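Long-range contacts in extracellular solute-binding protein family 1 (Arthrobacter chlorophenolicus, PDB 4R2F), which binds the disaccharide laminaribiose and probably passes such sugars to a membrane transporter, as extracellular solute receptors of ABC uptake systems do: residues L158-S163 / V292-I297; G190-A195 / D268-Y273; E166-G171 / K184-V189. One frame throughout, in Å; residues are numbered along the deposited sequence.

Contact 1 of 3, residues L158-S163 / V292-I297; sequences LWYRKS and VVASPI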
loop_
_atom_site.group_PDB
_atom_site.type_symbol
_atom_site.label_atom_id
_atom_site.label_comp_id
_atom_site.label_asym_id
_atom_site.label_seq_id
_atom_site.Cartn_x
_atom_site.Cartn_y
_atom_site.Cartn_z
ATOM N N LEU A 158 -3.962 1.437 -11.899
ATOM C CA LEU A 158 -4.207 2.664 -12.621
ATOM C C LEU A 158 -5.713 2.756 -12.887
ATOM O O LEU A 158 -6.385 1.727 -13.070
ATOM C CB LEU A 158 -3.411 2.674 -13.911
ATOM C CG LEU A 158 -1.889 2.726 -13.715
ATOM C CD1 LEU A 158 -1.165 2.324 -14.983
ATOM C CD2 LEU A 158 -1.434 4.107 -13.284
ATOM N N TRP A 159 -6.232 3.972 -12.819
ATOM C CA TRP A 159 -7.654 4.257 -12.991
ATOM C C TRP A 159 -7.791 5.387 -13.971
ATOM O O TRP A 159 -6.859 6.186 -14.115
ATOM C CB TRP A 159 -8.301 4.699 -11.660
ATOM C CG TRP A 159 -8.369 3.621 -10.649
ATOM C CD1 TRP A 159 -7.364 3.211 -9.848
ATOM C CD2 TRP A 159 -9.498 2.781 -10.344
ATOM N NE1 TRP A 159 -7.783 2.171 -9.060
ATOM C CE2 TRP A 159 -9.090 1.888 -9.343
ATOM C CE3 TRP A 159 -10.814 2.714 -10.811
ATOM C CZ2 TRP A 159 -9.944 0.925 -8.796
ATOM C CZ3 TRP A 159 -11.661 1.757 -10.275
ATOM C CH2 TRP A 159 -11.227 0.881 -9.269
ATOM N N TYR A 160 -8.972 5.480 -14.595
ATOM C CA TYR A 160 -9.288 6.587 -15.472
ATOM C C TYR A 160 -10.747 6.942 -15.394
ATOM O O TYR A 160 -11.582 6.143 -14.963
ATOM C CB TYR A 160 -8.893 6.296 -16.928
ATOM C CG TYR A 160 -9.760 5.311 -17.697
ATOM C CD1 TYR A 160 -9.700 3.941 -17.441
ATOM C CD2 TYR A 160 -10.570 5.735 -18.742
ATOM C CE1 TYR A 160 -10.470 3.029 -18.161
ATOM C CE2 TYR A 160 -11.340 4.833 -19.477
ATOM C CZ TYR A 160 -11.285 3.476 -19.196
ATOM O OH TYR A 160 -12.053 2.588 -19.922
ATOM N N ARG A 161 -11.052 8.156 -15.812
ATOM C CA ARG A 161 -12.425 8.593 -15.894
ATOM C C ARG A 161 -12.779 8.692 -17.379
ATOM O O ARG A 161 -12.223 9.502 -18.122
ATOM C CB ARG A 161 -12.601 9.911 -15.153
ATOM C CG ARG A 161 -14.026 10.414 -15.103
ATOM C CD ARG A 161 -14.116 11.722 -14.322
ATOM N NE ARG A 161 -14.364 11.579 -12.872
ATOM C CZ ARG A 161 -15.550 11.310 -12.305
ATOM N NH1 ARG A 161 -15.677 11.248 -10.985
ATOM N NH2 ARG A 161 -16.618 11.082 -13.043
ATOM N N LYS A 162 -13.696 7.846 -17.808
ATOM C CA LYS A 162 -14.068 7.768 -19.241
ATOM C C LYS A 162 -14.496 9.107 -19.844
ATOM O O LYS A 162 -14.076 9.455 -20.944
ATOM C CB LYS A 162 -15.199 6.785 -19.450
ATOM C CG LYS A 162 -14.922 5.382 -18.948
ATOM C CD LYS A 162 -16.079 4.438 -19.262
ATOM C CE LYS A 162 -17.392 4.941 -18.694
ATOM N NZ LYS A 162 -18.261 3.806 -18.327
ATOM N N SER A 163 -15.300 9.873 -19.110
ATOM C CA SER A 163 -15.808 11.148 -19.635
ATOM C C SER A 163 -14.677 12.107 -19.966
ATOM O O SER A 163 -14.766 12.881 -20.904
ATOM C CB SER A 163 -16.783 11.796 -18.644
ATOM O OG SER A 163 -16.191 11.952 -17.354
ATOM N N VAL A 292 -12.985 3.977 -13.755
ATOM C CA VAL A 292 -12.752 2.604 -14.188
ATOM C C VAL A 292 -11.269 2.217 -14.126
ATOM O O VAL A 292 -10.374 3.053 -14.332
ATOM C CB VAL A 292 -13.268 2.447 -15.649
ATOM C CG1 VAL A 292 -12.862 1.118 -16.261
ATOM C CG2 VAL A 292 -14.782 2.626 -15.677
ATOM N N VAL A 293 -11.010 0.944 -13.855
ATOM C CA VAL A 293 -9.606 0.436 -13.849
ATOM C C VAL A 293 -9.036 0.440 -15.254
ATOM O O VAL A 293 -9.699 0.004 -16.198
ATOM C CB VAL A 293 -9.524 -0.970 -13.221
ATOM C CG1 VAL A 293 -8.131 -1.577 -13.376
ATOM C CG2 VAL A 293 -9.884 -0.890 -11.747
ATOM N N ALA A 294 -7.825 0.978 -15.388
ATOM C CA ALA A 294 -7.102 0.979 -16.665
ATOM C C ALA A 294 -6.114 -0.191 -16.694
ATOM O O ALA A 294 -5.658 -0.649 -15.647
ATOM C CB ALA A 294 -6.360 2.308 -16.857
ATOM N N SER A 295 -5.756 -0.656 -17.889
ATOM C CA SER A 295 -4.770 -1.744 -17.992
ATOM C C SER A 295 -3.381 -1.246 -17.613
ATOM O O SER A 295 -3.062 -0.076 -17.833
ATOM C CB SER A 295 -4.744 -2.324 -19.408
ATOM O OG SER A 295 -5.977 -2.992 -19.693
ATOM N N PRO A 296 -2.541 -2.131 -17.045
ATOM C CA PRO A 296 -1.154 -1.735 -16.782
ATOM C C PRO A 296 -0.481 -1.288 -18.070
ATOM O O PRO A 296 -0.884 -1.704 -19.161
ATOM C CB PRO A 296 -0.491 -3.003 -16.233
ATOM C CG PRO A 296 -1.576 -3.983 -15.986
ATOM C CD PRO A 296 -2.810 -3.538 -16.711
ATOM N N ILE A 297 0.511 -0.415 -17.945
ATOM C CA ILE A 297 1.225 0.116 -19.100
ATOM C C ILE A 297 2.664 -0.369 -19.113
ATOM O O ILE A 297 3.249 -0.694 -18.078
ATOM C CB ILE A 297 1.231 1.639 -19.113
ATOM C CG1 ILE A 297 1.969 2.208 -17.887
ATOM C CG2 ILE A 297 -0.217 2.153 -19.166
ATOM C CD1 ILE A 297 1.870 3.716 -17.790
#
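W159 and V293 face each other where strand 158-161 runs antiparallel to strand 292-294, and they illustrate how a short antiparallel pairing divides its work between main chain and side chains. Three main-chain hydrogen bonds join the strands. Y160 and V292 exchange two of them, N to O each way, at 2.8 Å apiece for Y160 N to V292 O and V292 N to Y160 O. The third, from A294 N to L158 O, reaches its acceptor from above the carbonyl plane, 44° out of it. Between these lies the non-hydrogen-bonded pair W159 and V293, whose side chains set off in different directions, the end of the indole then coming back over V293.

The aromatic contacts differ in kind. CG2 of V293 makes a CH-pi contact over one face of the W159 indole, 3.4 Å from the centroid of the six-membered ring. The Y160 ring instead lies alongside V292, with Y160 CE1 3.6 Å from V292 CG1. Because Y160 CG sits between its backbone N and carbonyl carbon (chi1 73°), the ring folds back across the neighbouring strand, where its edge meets V293 O and its CD1 is 3.8 Å from A294 CB.

Purely aliphatic contacts continue past the strand: L158 CB packs on A294 CB, and L158 CD1 reaches I297 CG1 at 4.3 Å. Outside the pairing, V293 N is bonded to N365 OD1 and V293 O to K368 NZ, so helix 364-373 takes up the polar groups that the non-hydrogen-bonded position turns outward.

The chemistry implies a division of labour: main-chain bonds set the alignment, the valine methyl covers one face of the indole and probably helps to hold it, and a neighbouring helix satisfies the outward-facing amide and carbonyl of V293.

Contact 2 of 3, residues G190-A195 / D268-Y273; sequences GAVGFA and DSKAAY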
loop_
_atom_site.group_PDB
_atom_site.type_symbol
_atom_site.label_atom_id
_atom_site.label_comp_id
_atom_site.label_asym_id
_atom_site.label_seq_id
_atom_site.Cartn_x
_atom_site.Cartn_y
_atom_site.Cartn_z
ATOM N N GLY A 190 -8.242 20.952 -19.211
ATOM C CA GLY A 190 -8.356 21.306 -17.789
ATOM C C GLY A 190 -8.337 20.157 -16.787
ATOM O O GLY A 190 -8.678 20.336 -15.618
ATOM N N ALA A 191 -7.923 18.977 -17.223
ATOM C CA ALA A 191 -7.898 17.815 -16.333
ATOM C C ALA A 191 -6.475 17.531 -15.846
ATOM O O ALA A 191 -5.494 18.065 -16.376
ATOM C CB ALA A 191 -8.457 16.599 -17.054
ATOM N N VAL A 192 -6.371 16.692 -14.827
ATOM C CA VAL A 192 -5.071 16.225 -14.370
ATOM C C VAL A 192 -4.782 14.889 -15.000
ATOM O O VAL A 192 -5.477 13.901 -14.768
ATOM C CB VAL A 192 -4.997 16.147 -12.842
ATOM C CG1 VAL A 192 -3.702 15.473 -12.399
ATOM C CG2 VAL A 192 -5.095 17.552 -12.272
ATOM N N GLY A 193 -3.733 14.862 -15.797
ATOM C CA GLY A 193 -3.370 13.663 -16.545
ATOM C C GLY A 193 -2.710 12.560 -15.748
ATOM O O GLY A 193 -2.639 11.439 -16.214
ATOM N N PHE A 194 -2.203 12.875 -14.554
ATOM C CA PHE A 194 -1.629 11.858 -13.696
ATOM C C PHE A 194 -1.729 12.330 -12.251
ATOM O O PHE A 194 -0.823 13.008 -11.713
ATOM C CB PHE A 194 -0.186 11.557 -14.113
ATOM C CG PHE A 194 0.301 10.194 -13.716
ATOM C CD1 PHE A 194 -0.210 9.058 -14.315
ATOM C CD2 PHE A 194 1.305 10.052 -12.791
ATOM C CE1 PHE A 194 0.243 7.805 -13.966
ATOM C CE2 PHE A 194 1.773 8.805 -12.450
ATOM C CZ PHE A 194 1.233 7.677 -13.028
ATOM N N ALA A 195 -2.836 11.951 -11.623
ATOM C CA ALA A 195 -3.184 12.432 -10.311
ATOM C C ALA A 195 -2.402 11.650 -9.292
ATOM O O ALA A 195 -2.342 10.413 -9.345
ATOM C CB ALA A 195 -4.674 12.276 -10.062
ATOM N N ASP A 268 -14.586 14.795 -8.044
ATOM C CA ASP A 268 -15.078 15.987 -8.733
ATOM C C ASP A 268 -14.613 16.150 -10.183
ATOM O O ASP A 268 -14.668 17.242 -10.724
ATOM C CB ASP A 268 -14.716 17.224 -7.889
ATOM C CG ASP A 268 -15.257 17.127 -6.456
ATOM O OD1 ASP A 268 -16.303 16.489 -6.240
ATOM O OD2 ASP A 268 -14.633 17.656 -5.524
ATOM N N SER A 269 -14.179 15.066 -10.830
ATOM C CA SER A 269 -13.857 15.070 -12.271
ATOM C C SER A 269 -12.755 16.038 -12.626
ATOM O O SER A 269 -12.776 16.656 -13.689
ATOM C CB SER A 269 -15.104 15.305 -13.152
ATOM O OG SER A 269 -16.043 14.274 -12.902
ATOM N N LYS A 270 -11.782 16.141 -11.728
ATOM C CA LYS A 270 -10.561 16.887 -11.999
ATOM C C LYS A 270 -9.459 15.887 -12.464
ATOM O O LYS A 270 -8.696 16.182 -13.383
ATOM C CB LYS A 270 -10.150 17.691 -10.761
ATOM C CG LYS A 270 -9.977 19.174 -11.021
ATOM C CD LYS A 270 -8.786 19.450 -11.926
ATOM C CE LYS A 270 -8.740 20.918 -12.309
ATOM N NZ LYS A 270 -7.422 21.261 -12.903
ATOM N N ALA A 271 -9.410 14.704 -11.853
ATOM C CA ALA A 271 -8.385 13.707 -12.166
ATOM C C ALA A 271 -8.868 12.835 -13.304
ATOM O O ALA A 271 -9.916 12.225 -13.180
ATOM C CB ALA A 271 -8.117 12.842 -10.935
ATOM N N ALA A 272 -8.103 12.732 -14.384
ATOM C CA ALA A 272 -8.470 11.856 -15.497
ATOM C C ALA A 272 -7.810 10.485 -15.420
ATOM O O ALA A 272 -8.345 9.530 -15.951
ATOM C CB ALA A 272 -8.125 12.496 -16.832
ATOM N N TYR A 273 -6.643 10.397 -14.799
ATOM C CA TYR A 273 -5.842 9.183 -14.863
ATOM C C TYR A 273 -4.857 9.205 -13.711
ATOM O O TYR A 273 -4.450 10.277 -13.266
ATOM C CB TYR A 273 -5.147 9.108 -16.221
ATOM C CG TYR A 273 -4.386 7.831 -16.536
ATOM C CD1 TYR A 273 -5.032 6.722 -17.065
ATOM C CD2 TYR A 273 -3.016 7.755 -16.352
ATOM C CE1 TYR A 273 -4.331 5.553 -17.368
ATOM C CE2 TYR A 273 -2.307 6.590 -16.646
ATOM C CZ TYR A 273 -2.969 5.496 -17.160
ATOM O OH TYR A 273 -2.275 4.362 -17.477
HETATM O O HOH W 1 -11.325 18.072 -15.359
#
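G190 opens the contact by receiving K270, whose side chain bends at chi2 (-67°) and brings NZ to 3.1 Å from G190 O, from above the carbonyl plane. A water held by S269 O adds a weak bond to the same G190 oxygen. With positive phi, G190 also completes the Schellman motif that ends helix 176-188, so the chain enters this contact straight from a helix terminus.

A191 follows, with its methyl beside that of A272. V192 supplies the one true bridge between the two backbones: V192 N gives to K270 O at 2.8 Å, and V192 O accepts from A272 N at 2.9 Å. Its CG2 passes the aliphatic part of K270 at about a right angle.

At G193 the pattern is interrupted. G193 O lies 3.4 Å from Y273 CB, near the edge of the tyrosine ring, and finds no polar partner. F194 then turns its CA hydrogen to Y273 O, while the rings of the two residues touch edge to edge, F194 CD1 being 3.7 Å from Y273 CD2. With CG anti to the backbone N (chi1 -156°), F194 carries its ring to the side where L158 and L179 also pack.

A195 restores the bonding: A195 N gives to Y273 O at 2.8 Å, in the carbonyl plane, and its methyl rests 3.6 Å from A271 CB.

The contact thus behaves as an irregular, strand-like pairing of two loops. Near-straight amide bonds at V192 and A195 hold the chains together, with the lysine amine added at G190, yet G193 O and Y273 N remain buried without partners, a polar cost that apolar packing must probably outweigh.

Contact 3 of 3, residues E166-G171 / K184-V189; sequences EKAGVG and KKLKGV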
loop_
_atom_site.group_PDB
_atom_site.type_symbol
_atom_site.label_atom_id
_atom_site.label_comp_id
_atom_site.label_asym_id
_atom_site.label_seq_id
_atom_site.Cartn_x
_atom_site.Cartn_y
_atom_site.Cartn_z
ATOM N N GLU A 166 -12.868 10.996 -23.132
ATOM C CA GLU A 166 -13.761 11.353 -24.230
ATOM C C GLU A 166 -13.687 12.850 -24.544
ATOM O O GLU A 166 -13.549 13.236 -25.687
ATOM C CB GLU A 166 -15.180 10.957 -23.846
ATOM C CG GLU A 166 -16.285 11.460 -24.750
ATOM C CD GLU A 166 -17.628 10.919 -24.305
ATOM O OE1 GLU A 166 -17.917 10.949 -23.084
ATOM O OE2 GLU A 166 -18.386 10.448 -25.173
ATOM N N LYS A 167 -13.765 13.683 -23.514
ATOM C CA LYS A 167 -13.636 15.108 -23.675
ATOM C C LYS A 167 -12.325 15.530 -24.324
ATOM O O LYS A 167 -12.304 16.434 -25.145
ATOM C CB LYS A 167 -13.761 15.810 -22.323
ATOM C CG LYS A 167 -13.938 17.320 -22.438
ATOM C CD LYS A 167 -13.462 18.059 -21.191
ATOM C CE LYS A 167 -14.445 17.940 -20.035
ATOM N NZ LYS A 167 -15.534 18.950 -20.111
ATOM N N ALA A 168 -11.227 14.900 -23.946
ATOM C CA ALA A 168 -9.915 15.261 -24.479
ATOM C C ALA A 168 -9.665 14.623 -25.838
ATOM O O ALA A 168 -8.674 14.930 -26.486
ATOM C CB ALA A 168 -8.807 14.833 -23.507
ATOM N N GLY A 169 -10.523 13.689 -26.233
ATOM C CA GLY A 169 -10.383 13.019 -27.504
ATOM C C GLY A 169 -9.197 12.074 -27.536
ATOM O O GLY A 169 -8.559 11.944 -28.558
ATOM N N VAL A 170 -8.894 11.406 -26.423
ATOM C CA VAL A 170 -7.733 10.501 -26.395
ATOM C C VAL A 170 -8.076 9.126 -25.841
ATOM O O VAL A 170 -9.116 8.928 -25.201
ATOM C CB VAL A 170 -6.549 11.088 -25.592
ATOM C CG1 VAL A 170 -6.018 12.349 -26.249
ATOM C CG2 VAL A 170 -6.952 11.372 -24.156
ATOM N N GLY A 171 -7.190 8.176 -26.127
ATOM C CA GLY A 171 -7.337 6.796 -25.706
ATOM C C GLY A 171 -6.554 6.526 -24.427
ATOM O O GLY A 171 -5.709 7.325 -23.991
ATOM N N LYS A 184 -0.794 15.424 -21.906
ATOM C CA LYS A 184 -0.813 16.771 -22.509
ATOM C C LYS A 184 -2.216 17.190 -23.013
ATOM O O LYS A 184 -2.605 18.344 -22.877
ATOM C CB LYS A 184 0.163 16.864 -23.683
ATOM C CG LYS A 184 1.635 16.820 -23.321
ATOM C CD LYS A 184 2.449 16.955 -24.601
ATOM C CE LYS A 184 3.916 16.657 -24.383
ATOM N NZ LYS A 184 4.708 17.054 -25.571
ATOM N N LYS A 185 -2.955 16.264 -23.620
ATOM C CA LYS A 185 -4.279 16.592 -24.158
ATOM C C LYS A 185 -5.265 16.758 -23.031
ATOM O O LYS A 185 -6.156 17.576 -23.113
ATOM C CB LYS A 185 -4.794 15.512 -25.103
ATOM C CG LYS A 185 -3.946 15.300 -26.343
ATOM C CD LYS A 185 -4.183 16.378 -27.376
ATOM C CE LYS A 185 -3.465 16.022 -28.659
ATOM N NZ LYS A 185 -3.683 17.075 -29.681
ATOM N N LEU A 186 -5.112 15.961 -21.982
ATOM C CA LEU A 186 -5.987 16.055 -20.832
ATOM C C LEU A 186 -5.755 17.377 -20.126
ATOM O O LEU A 186 -6.697 18.036 -19.696
ATOM C CB LEU A 186 -5.746 14.891 -19.885
ATOM C CG LEU A 186 -6.293 13.573 -20.429
ATOM C CD1 LEU A 186 -5.615 12.392 -19.762
ATOM C CD2 LEU A 186 -7.802 13.506 -20.231
ATOM N N LYS A 187 -4.497 17.775 -20.014
ATOM C CA LYS A 187 -4.182 19.084 -19.459
ATOM C C LYS A 187 -4.859 20.191 -20.266
ATOM O O LYS A 187 -5.396 21.138 -19.714
ATOM C CB LYS A 187 -2.678 19.287 -19.433
ATOM C CG LYS A 187 -2.214 20.645 -18.899
ATOM C CD LYS A 187 -0.694 20.694 -18.992
ATOM C CE LYS A 187 -0.168 21.962 -19.632
ATOM N NZ LYS A 187 -0.413 23.101 -18.719
ATOM N N GLY A 188 -4.850 20.038 -21.578
ATOM C CA GLY A 188 -5.464 20.983 -22.487
ATOM C C GLY A 188 -6.960 21.110 -22.318
ATOM O O GLY A 188 -7.498 22.118 -22.688
ATOM N N VAL A 189 -7.651 20.117 -21.755
ATOM C CA VAL A 189 -9.073 20.324 -21.424
ATOM C C VAL A 189 -9.291 20.552 -19.922
ATOM O O VAL A 189 -10.399 20.387 -19.427
ATOM C CB VAL A 189 -10.016 19.223 -21.970
ATOM C CG1 VAL A 189 -9.898 19.140 -23.491
ATOM C CG2 VAL A 189 -9.768 17.862 -21.318
#
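A168 is the bump at the middle of this contact, and L186 with V189 forms the hollow that receives it. Its methyl points into the last turn of helix 176-188, with A168 CB 3.7 Å from L186 CD2 and 3.9 Å from V189 CG2, while K185 O closes the floor behind it. The small side chain brings the backbones close, the CA atoms of A168 and L186 being 5.4 Å apart.

Two longer side chains flank this fit. K167 runs alongside V189 in the opposite direction, so that the touching atom is the mid-chain carbon K167 CD, 3.7 Å from V189 CG2; beyond it the lysine bends at chi3 and chi4. V170 lies slantwise over the base of K185. Its CG1, lying anti to the carbonyl carbon (chi1 -64°), meets K185 CB at 3.6 Å and K185 CG equally closely. K185 then turns at chi2 and leads its amino end away from V170, so only the aliphatic root of this lysine is used.

Apolar carbons do nearly all of the joining here. F165, from the same helix as A168, touches both V170 and L186 and so continues the apolar seam; both lysines are exposed residues.

The turn that brings V170 into place follows the C-terminus of helix 162-168. G169, with positive phi, ends that helix in a Schellman motif, after which V170 points back toward the second helix. The arrangement is that of two consecutive helices of an alpha/beta lobe, joined by a short loop and meeting at their C-terminal turns, here on the outer surface of a solute-binding protein.

The three contacts are mutual neighbours on one side of the chain's centre. Contact 1 comes nearest the sugar: the W159 side chain is about 11 Å from a bound glucose unit of the laminaribiose, too far to touch it, and in contact 2 the A195 side chain is about 13 Å away. The centres of contacts 1 and 2 are 11 Å apart, joined through R161 N and A272 O, a probable hydrogen bond of 3.0 Å. The centre of contact 3 is 10 Å from that of contact 2, where A272 CB packs 3.6 Å from L186 CD2, and 14 Å from that of contact 1. Contacts 1 and 3 share helix 162-168. In sequence, contacts 2 and 3 both nest within the loop closed by contact 1.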